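Side-chain contacts in probable tagatose 6-phosphate kinase (Sinorhizobium meliloti, PDB 3TXV), which may phosphorylate tagatose 6-phosphate in carbohydrate metabolism and resembles the GatZ/KbaZ-type subunit of tagatose-bisphosphate aldolase: residues L32-A37 against G76-R81; M38-R43 against A414-L419; H265-Q270 against Q420-A425. All blocks are in the same frame, centred on the assembly; numbering follows the deposited sequence.

Contact 1: residues L32-A37 against G76-R81; sequences LVIEAA and GAIADR
Ile78 reaches out from helix 68-81 and sets its two methyls, CG2 and CD1, against consecutive residues of helix 31-43, Ile34 and Glu35. These are neighbouring outer helices of the (beta/alpha)8 barrel, following the first and second strands. The compact part lies at Ile34, a buried side chain that crosses Ile78 at about a right angle: its CG2 branch, which chi1 of -74° places opposite the backbone N, lies 3.7 Å from Ile78 CD1, and Ile34 CB is 3.9 Å from that same methyl. Ile78 CG2 touches Ile34 CG2 too, but lies nearest the Glu35 backbone, 3.8 Å from Glu35 CA, with Glu35 CB at 3.9 Å.

The opposite character appears beyond Glu35 CB. Its extended chain runs on without touching 76-81, and the carboxylate forms a salt bridge through OE2 with Lys408 of helix 407-424. On the other helix, exposed Asp80 takes no part and forms a salt bridge with Arg86. No hydrogen bond joins the two segments, so their attachment is purely apolar, and the carboxylates of Glu35 and Asp80 find their partners in Lys408 and Arg86.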
loop_
_atom_site.group_PDB
_atom_site.type_symbol
_atom_site.label_atom_id
_atom_site.label_comp_id
_atom_site.label_asym_id
_atom_site.label_seq_id
_atom_site.Cartn_x
_atom_site.Cartn_y
_atom_site.Cartn_z
ATOM N N LEU A 32 8.883 9.295 3.064
ATOM C CA LEU A 32 8.813 9.315 4.512
ATOM C C LEU A 32 8.088 8.124 5.096
ATOM O O LEU A 32 8.446 7.677 6.178
ATOM C CB LEU A 32 8.196 10.588 5.030
ATOM C CG LEU A 32 9.090 11.807 4.890
ATOM C CD1 LEU A 32 8.224 13.075 4.936
ATOM C CD2 LEU A 32 10.171 11.836 5.974
ATOM N N VAL A 33 7.073 7.602 4.412
ATOM C CA VAL A 33 6.446 6.371 4.894
ATOM C C VAL A 33 7.453 5.202 4.788
ATOM O O VAL A 33 7.577 4.397 5.698
ATOM C CB VAL A 33 5.100 6.021 4.175
ATOM C CG1 VAL A 33 4.554 4.648 4.650
ATOM C CG2 VAL A 33 4.073 7.091 4.397
ATOM N N ILE A 34 8.200 5.125 3.701
ATOM C CA ILE A 34 9.158 4.050 3.605
ATOM C C ILE A 34 10.198 4.138 4.753
ATOM O O ILE A 34 10.377 3.159 5.505
ATOM C CB ILE A 34 9.802 3.992 2.203
ATOM C CG1 ILE A 34 8.791 3.430 1.202
ATOM C CG2 ILE A 34 11.036 3.097 2.206
ATOM C CD1 ILE A 34 8.848 4.112 -0.136
ATOM N N GLU A 35 10.843 5.310 4.887
ATOM C CA GLU A 35 11.789 5.613 5.966
ATOM C C GLU A 35 11.198 5.205 7.295
ATOM O O GLU A 35 11.853 4.547 8.094
ATOM C CB GLU A 35 12.104 7.105 5.960
ATOM C CG GLU A 35 13.064 7.658 7.065
ATOM C CD GLU A 35 13.565 9.075 6.710
ATOM O OE1 GLU A 35 13.269 9.563 5.580
ATOM O OE2 GLU A 35 14.268 9.702 7.526
ATOM N N ALA A 36 9.944 5.576 7.516
ATOM C CA ALA A 36 9.254 5.263 8.760
ATOM C C ALA A 36 8.970 3.773 8.933
ATOM O O ALA A 36 9.081 3.224 10.030
ATOM C CB ALA A 36 7.979 6.055 8.842
ATOM N N ALA A 37 8.606 3.120 7.846
ATOM C CA ALA A 37 8.408 1.683 7.866
ATOM C C ALA A 37 9.698 1.008 8.189
ATOM O O ALA A 37 9.731 0.116 9.010
ATOM C CB ALA A 37 7.861 1.174 6.542
ATOM N N GLY A 76 16.407 1.779 -1.972
ATOM C CA GLY A 76 17.754 1.632 -1.442
ATOM C C GLY A 76 18.406 2.927 -0.927
ATOM O O GLY A 76 19.200 2.914 0.032
ATOM N N ALA A 77 18.064 4.042 -1.566
ATOM C CA ALA A 77 18.625 5.336 -1.220
ATOM C C ALA A 77 18.245 5.752 0.216
ATOM O O ALA A 77 19.081 6.247 1.001
ATOM C CB ALA A 77 18.162 6.368 -2.230
ATOM N N ILE A 78 16.971 5.527 0.525
ATOM C CA ILE A 78 16.355 5.743 1.829
ATOM C C ILE A 78 17.088 4.900 2.891
ATOM O O ILE A 78 17.480 5.407 3.946
ATOM C CB ILE A 78 14.841 5.374 1.730
ATOM C CG1 ILE A 78 14.146 6.319 0.775
ATOM C CG2 ILE A 78 14.140 5.432 3.044
ATOM C CD1 ILE A 78 12.762 5.891 0.454
ATOM N N ALA A 79 17.286 3.620 2.579
ATOM C CA ALA A 79 17.896 2.671 3.492
ATOM C C ALA A 79 19.235 3.189 3.931
ATOM O O ALA A 79 19.579 3.161 5.109
ATOM C CB ALA A 79 18.062 1.331 2.811
ATOM N N ASP A 80 19.997 3.664 2.961
ATOM C CA ASP A 80 21.321 4.179 3.247
ATOM C C ASP A 80 21.208 5.388 4.171
ATOM O O ASP A 80 21.757 5.356 5.274
ATOM C CB ASP A 80 22.058 4.576 1.963
ATOM C CG ASP A 80 22.269 3.422 1.027
ATOM O OD1 ASP A 80 22.100 2.230 1.432
ATOM O OD2 ASP A 80 22.611 3.744 -0.129
ATOM N N ARG A 81 20.498 6.433 3.733
ATOM C CA ARG A 81 20.352 7.649 4.531
ATOM C C ARG A 81 20.234 7.363 6.051
ATOM O O ARG A 81 20.637 8.197 6.875
ATOM C CB ARG A 81 19.150 8.489 4.042
ATOM C CG ARG A 81 19.362 9.371 2.804
#

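Contact 2: residues M38-R43 against A414-L419; sequences MLRAHR and AVDAVL
Arg40 has CG anti to its backbone nitrogen (chi1 159°), then bends at chi2 and chi3, and these bends bring the guanidinium to the carboxylate of Asp416, whose CG is likewise turned opposite its own backbone nitrogen. The pair joins helix 31-43, the first outer helix of the (beta/alpha)8 barrel, to the C-terminal helix 407-424, which packs against it from far along the sequence.

The carboxylate meets the edge of the guanidinium, with Asp416 CG in the guanidinium plane, although the two flat groups are twisted 38° against each other. Each oxygen addresses a different nitrogen, and together the two bonds make a salt bridge. Arg40 NH2 donates to Asp416 OD2 with an N-H...O angle of 157°; this bond is modelled short, at 2.6 Å, and is doubtful in detail because the place of NH2 is less sure. Arg40 NE donates to Asp416 OD1 at 3.4 Å, which is weak, although that bond is nearly straight at 162°.

Next to the salt bridge the helices also meet through hydrocarbon. Leu419 is buried and also packs on Leu292 of helix 290-310, so it sits where three helices converge. Its CD1 methyl lies 4.1 Å from Arg40 CB, the apolar root of the side chain that carries the charge.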
loop_
_atom_site.group_PDB
_atom_site.type_symbol
_atom_site.label_atom_id
_atom_site.label_comp_id
_atom_site.label_asym_id
_atom_site.label_seq_id
_atom_site.Cartn_x
_atom_site.Cartn_y
_atom_site.Cartn_z
HETATM N N MSE A 38 10.768 1.421 7.548
HETATM C CA MSE A 38 12.041 0.810 7.863
HETATM C C MSE A 38 12.376 0.988 9.360
HETATM O O MSE A 38 12.549 0.007 10.061
HETATM C CB MSE A 38 13.141 1.330 6.940
HETATM C CG MSE A 38 13.148 0.713 5.546
HETATM SE SE MSE A 38 14.065 1.987 4.473
HETATM C CE MSE A 38 14.625 0.990 2.921
ATOM N N LEU A 39 12.390 2.227 9.858
ATOM C CA LEU A 39 12.715 2.512 11.260
ATOM C C LEU A 39 11.981 1.634 12.264
ATOM O O LEU A 39 12.557 1.227 13.277
ATOM C CB LEU A 39 12.521 3.996 11.602
ATOM C CG LEU A 39 13.549 4.990 11.005
ATOM C CD1 LEU A 39 13.252 6.434 11.366
ATOM C CD2 LEU A 39 15.004 4.658 11.384
ATOM N N ARG A 40 10.721 1.324 12.003
ATOM C CA ARG A 40 9.989 0.472 12.923
ATOM C C ARG A 40 10.482 -0.969 12.824
ATOM O O ARG A 40 10.775 -1.605 13.854
ATOM C CB ARG A 40 8.485 0.595 12.691
ATOM C CG ARG A 40 7.659 -0.567 13.208
ATOM C CD ARG A 40 7.680 -0.688 14.690
ATOM N NE ARG A 40 7.469 0.614 15.303
ATOM C CZ ARG A 40 7.085 0.802 16.559
ATOM N NH1 ARG A 40 6.855 -0.235 17.349
ATOM N NH2 ARG A 40 6.920 2.031 17.023
ATOM N N ALA A 41 10.585 -1.491 11.601
ATOM C CA ALA A 41 11.173 -2.809 11.400
ATOM C C ALA A 41 12.509 -2.939 12.153
ATOM O O ALA A 41 12.704 -3.891 12.906
ATOM C CB ALA A 41 11.352 -3.093 9.940
ATOM N N HIS A 42 13.339 -1.931 12.108
ATOM C CA HIS A 42 14.599 -1.999 12.774
ATOM C C HIS A 42 14.378 -2.234 14.240
ATOM O O HIS A 42 15.086 -2.966 14.862
ATOM C CB HIS A 42 15.316 -0.691 12.601
ATOM C CG HIS A 42 16.800 -0.821 12.581
ATOM N ND1 HIS A 42 17.630 0.195 12.171
ATOM C CD2 HIS A 42 17.601 -1.857 12.903
ATOM C CE1 HIS A 42 18.880 -0.210 12.246
ATOM N NE2 HIS A 42 18.887 -1.448 12.693
ATOM N N ARG A 43 13.355 -1.639 14.792
ATOM C CA ARG A 43 13.042 -1.816 16.185
ATOM C C ARG A 43 12.738 -3.269 16.409
ATOM O O ARG A 43 12.916 -3.762 17.485
ATOM C CB ARG A 43 11.905 -0.979 16.585
ATOM N N ALA A 414 3.972 10.375 13.473
ATOM C CA ALA A 414 2.592 10.132 13.016
ATOM C C ALA A 414 2.514 8.795 12.281
ATOM O O ALA A 414 1.753 7.915 12.693
ATOM C CB ALA A 414 2.085 11.269 12.141
ATOM N N VAL A 415 3.334 8.617 11.238
ATOM C CA VAL A 415 3.371 7.343 10.514
ATOM C C VAL A 415 3.525 6.131 11.473
ATOM O O VAL A 415 2.713 5.180 11.455
ATOM C CB VAL A 415 4.457 7.329 9.389
ATOM C CG1 VAL A 415 4.178 6.237 8.416
ATOM C CG2 VAL A 415 4.461 8.646 8.651
ATOM N N ASP A 416 4.558 6.209 12.320
ATOM C CA ASP A 416 4.941 5.153 13.265
ATOM C C ASP A 416 3.778 4.739 14.172
ATOM O O ASP A 416 3.633 3.581 14.505
ATOM C CB ASP A 416 6.144 5.626 14.077
ATOM C CG ASP A 416 6.945 4.484 14.667
ATOM O OD1 ASP A 416 7.610 3.755 13.897
ATOM O OD2 ASP A 416 6.942 4.325 15.901
ATOM N N ALA A 417 2.920 5.679 14.536
ATOM C CA ALA A 417 1.750 5.318 15.341
ATOM C C ALA A 417 0.815 4.298 14.644
ATOM O O ALA A 417 0.289 3.389 15.286
ATOM C CB ALA A 417 0.998 6.558 15.808
ATOM N N VAL A 418 0.632 4.438 13.334
ATOM C CA VAL A 418 -0.134 3.469 12.543
ATOM C C VAL A 418 0.658 2.173 12.495
ATOM O O VAL A 418 0.164 1.125 12.904
ATOM C CB VAL A 418 -0.385 3.984 11.115
ATOM C CG1 VAL A 418 -1.364 3.089 10.372
ATOM C CG2 VAL A 418 -0.863 5.457 11.126
ATOM N N LEU A 419 1.907 2.275 12.051
ATOM C CA LEU A 419 2.828 1.135 11.964
ATOM C C LEU A 419 2.990 0.289 13.214
ATOM O O LEU A 419 3.063 -0.918 13.110
ATOM C CB LEU A 419 4.214 1.589 11.540
ATOM C CG LEU A 419 4.405 1.989 10.090
ATOM C CD1 LEU A 419 5.887 2.065 9.838
ATOM C CD2 LEU A 419 3.726 1.006 9.148
#

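Contact 3: residues H265-Q270 against Q420-A425; sequences HSTDYQ and QDYFAA
Tyr422 extends from the C-terminal helix 407-424 to Thr267, in the loop that follows barrel strand 261-264. From CB the side chain leaves with CG anti to the carbonyl carbon (chi1 -76°), and it packs against Leu275 of helix 272-280 and Val288 of strand 283-288. Along the ring, CE2 comes 3.3 Å from Thr267 OG1, which stands at the ring edge close to its plane, and CZ lies 3.7 Å from that oxygen. At the tip, OH is 2.9 Å from Thr267 O and 3.3 Å from Thr267 OG1. Both bonds are weak. The same OH also touches the backbone at Asp268 CA, 3.6 Å away.

Both Thr267 oxygens have other partners. The carbonyl also accepts Gln270 N at 3.1 Å, closing a type II beta turn from Thr267 to Gln270, while OG1 is bonded to the carbonyl of Lys287. A phenylalanine in place of Tyr422 would probably keep the packing on Leu275 and Val288 but lose the hydroxyl, leaving Thr267 O and OG1 without their weak polar contact to the helix. In this buried contact, one phenol thus adds a modest polar tie between the C-terminal helix and a barrel loop.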
loop_
_atom_site.group_PDB
_atom_site.type_symbol
_atom_site.label_atom_id
_atom_site.label_comp_id
_atom_site.label_asym_id
_atom_site.label_seq_id
_atom_site.Cartn_x
_atom_site.Cartn_y
_atom_site.Cartn_z
ATOM N N HIS A 265 -6.383 -7.213 1.850
ATOM C CA HIS A 265 -6.220 -5.824 1.421
ATOM C C HIS A 265 -7.212 -4.955 2.179
ATOM O O HIS A 265 -8.248 -5.436 2.613
ATOM C CB HIS A 265 -6.448 -5.678 -0.092
ATOM C CG HIS A 265 -5.393 -6.326 -0.946
ATOM N ND1 HIS A 265 -5.214 -5.998 -2.279
ATOM C CD2 HIS A 265 -4.456 -7.266 -0.660
ATOM C CE1 HIS A 265 -4.218 -6.717 -2.772
ATOM N NE2 HIS A 265 -3.747 -7.499 -1.815
ATOM N N SER A 266 -6.884 -3.678 2.331
ATOM C CA SER A 266 -7.775 -2.688 2.954
ATOM C C SER A 266 -7.964 -2.913 4.451
ATOM O O SER A 266 -9.066 -2.753 4.992
ATOM C CB SER A 266 -9.146 -2.588 2.228
ATOM O OG SER A 266 -9.020 -2.875 0.852
ATOM N N THR A 267 -6.880 -3.266 5.116
ATOM C CA THR A 267 -6.874 -3.360 6.574
ATOM C C THR A 267 -6.716 -1.974 7.138
ATOM O O THR A 267 -6.725 -1.813 8.359
ATOM C CB THR A 267 -5.658 -4.140 7.096
ATOM O OG1 THR A 267 -4.457 -3.538 6.574
ATOM C CG2 THR A 267 -5.736 -5.654 6.711
ATOM N N ASP A 268 -6.519 -0.989 6.252
ATOM C CA ASP A 268 -6.357 0.413 6.629
ATOM C C ASP A 268 -7.407 0.861 7.606
ATOM O O ASP A 268 -8.584 0.481 7.471
ATOM C CB ASP A 268 -6.422 1.279 5.401
ATOM C CG ASP A 268 -5.251 1.041 4.478
ATOM O OD1 ASP A 268 -5.259 0.019 3.740
ATOM O OD2 ASP A 268 -4.319 1.877 4.497
ATOM N N TYR A 269 -6.963 1.635 8.604
ATOM C CA TYR A 269 -7.817 2.263 9.632
ATOM C C TYR A 269 -8.460 1.273 10.561
ATOM O O TYR A 269 -9.342 1.654 11.315
ATOM C CB TYR A 269 -8.928 3.176 9.031
ATOM C CG TYR A 269 -8.456 4.076 7.930
ATOM C CD1 TYR A 269 -7.551 5.096 8.193
ATOM C CD2 TYR A 269 -8.875 3.886 6.630
ATOM C CE1 TYR A 269 -7.042 5.915 7.194
ATOM C CE2 TYR A 269 -8.383 4.699 5.595
ATOM C CZ TYR A 269 -7.458 5.726 5.898
ATOM O OH TYR A 269 -6.973 6.569 4.931
ATOM N N GLN A 270 -8.078 0.007 10.516
ATOM C CA GLN A 270 -8.735 -0.957 11.414
ATOM C C GLN A 270 -8.189 -0.779 12.845
ATOM O O GLN A 270 -7.055 -0.315 13.007
ATOM C CB GLN A 270 -8.585 -2.402 10.904
ATOM C CG GLN A 270 -9.395 -2.724 9.667
ATOM C CD GLN A 270 -10.845 -3.148 9.960
ATOM O OE1 GLN A 270 -11.123 -3.831 10.927
ATOM N NE2 GLN A 270 -11.753 -2.749 9.111
ATOM N N GLN A 420 3.086 0.923 14.378
ATOM C CA GLN A 420 3.139 0.201 15.654
ATOM C C GLN A 420 2.049 -0.860 15.709
ATOM O O GLN A 420 2.325 -1.989 16.125
ATOM C CB GLN A 420 2.972 1.130 16.870
ATOM C CG GLN A 420 4.233 1.392 17.713
ATOM C CD GLN A 420 3.940 2.202 19.013
ATOM O OE1 GLN A 420 4.673 3.152 19.381
ATOM N NE2 GLN A 420 2.860 1.820 19.703
ATOM N N ASP A 421 0.826 -0.528 15.290
ATOM C CA ASP A 421 -0.272 -1.478 15.471
ATOM C C ASP A 421 -0.131 -2.693 14.563
ATOM O O ASP A 421 -0.570 -3.777 14.912
ATOM C CB ASP A 421 -1.649 -0.821 15.286
ATOM C CG ASP A 421 -1.914 0.313 16.287
ATOM O OD1 ASP A 421 -1.529 0.197 17.477
ATOM O OD2 ASP A 421 -2.526 1.327 15.860
ATOM N N TYR A 422 0.491 -2.512 13.404
ATOM C CA TYR A 422 0.647 -3.609 12.467
ATOM C C TYR A 422 1.689 -4.587 12.970
ATOM O O TYR A 422 1.465 -5.798 12.945
ATOM C CB TYR A 422 0.920 -3.117 11.044
ATOM C CG TYR A 422 -0.349 -2.596 10.401
ATOM C CD1 TYR A 422 -0.736 -1.267 10.557
ATOM C CD2 TYR A 422 -1.188 -3.437 9.671
ATOM C CE1 TYR A 422 -1.904 -0.782 9.993
ATOM C CE2 TYR A 422 -2.381 -2.952 9.103
ATOM C CZ TYR A 422 -2.725 -1.621 9.271
ATOM O OH TYR A 422 -3.886 -1.114 8.725
ATOM N N PHE A 423 2.800 -4.083 13.480
ATOM C CA PHE A 423 3.785 -4.982 14.019
ATOM C C PHE A 423 3.293 -5.619 15.320
ATOM O O PHE A 423 3.633 -6.755 15.632
ATOM C CB PHE A 423 5.118 -4.275 14.189
ATOM C CG PHE A 423 5.788 -3.967 12.898
ATOM C CD1 PHE A 423 6.686 -4.865 12.339
ATOM C CD2 PHE A 423 5.501 -2.788 12.209
ATOM C CE1 PHE A 423 7.313 -4.566 11.118
ATOM C CE2 PHE A 423 6.107 -2.502 10.987
ATOM C CZ PHE A 423 7.012 -3.387 10.451
ATOM N N ALA A 424 2.464 -4.906 16.065
ATOM C CA ALA A 424 1.922 -5.475 17.282
ATOM C C ALA A 424 1.097 -6.720 16.968
ATOM O O ALA A 424 1.056 -7.682 17.754
ATOM C CB ALA A 424 1.072 -4.464 18.010
ATOM N N ALA A 425 0.431 -6.706 15.821
ATOM C CA ALA A 425 -0.358 -7.847 15.442
ATOM C C ALA A 425 0.538 -8.940 14.863
ATOM O O ALA A 425 0.085 -10.041 14.619
ATOM C CB ALA A 425 -1.428 -7.425 14.484
#

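Helix 31-43 is shared by contacts 1 and 2, whose centres lie 11 Å apart; between them Ile78 CG2 meets Met38 SE at 3.7 Å, and Ala37 packs on Leu419. Helix 407-424 then carries contact 2 into contact 3, 12 Å away between centres, where Arg40 CG packs against Phe423 CD2. Contacts 1 and 3 do not touch: their centres are 20 Å apart and their nearest atoms about 5 Å. The three thus follow one path from the outer barrel helices to the loop after strand 261-264. That loop begins with His265, which with His95 and Glu178 faces a vacant point that could be a metal site, though this is unconfirmed.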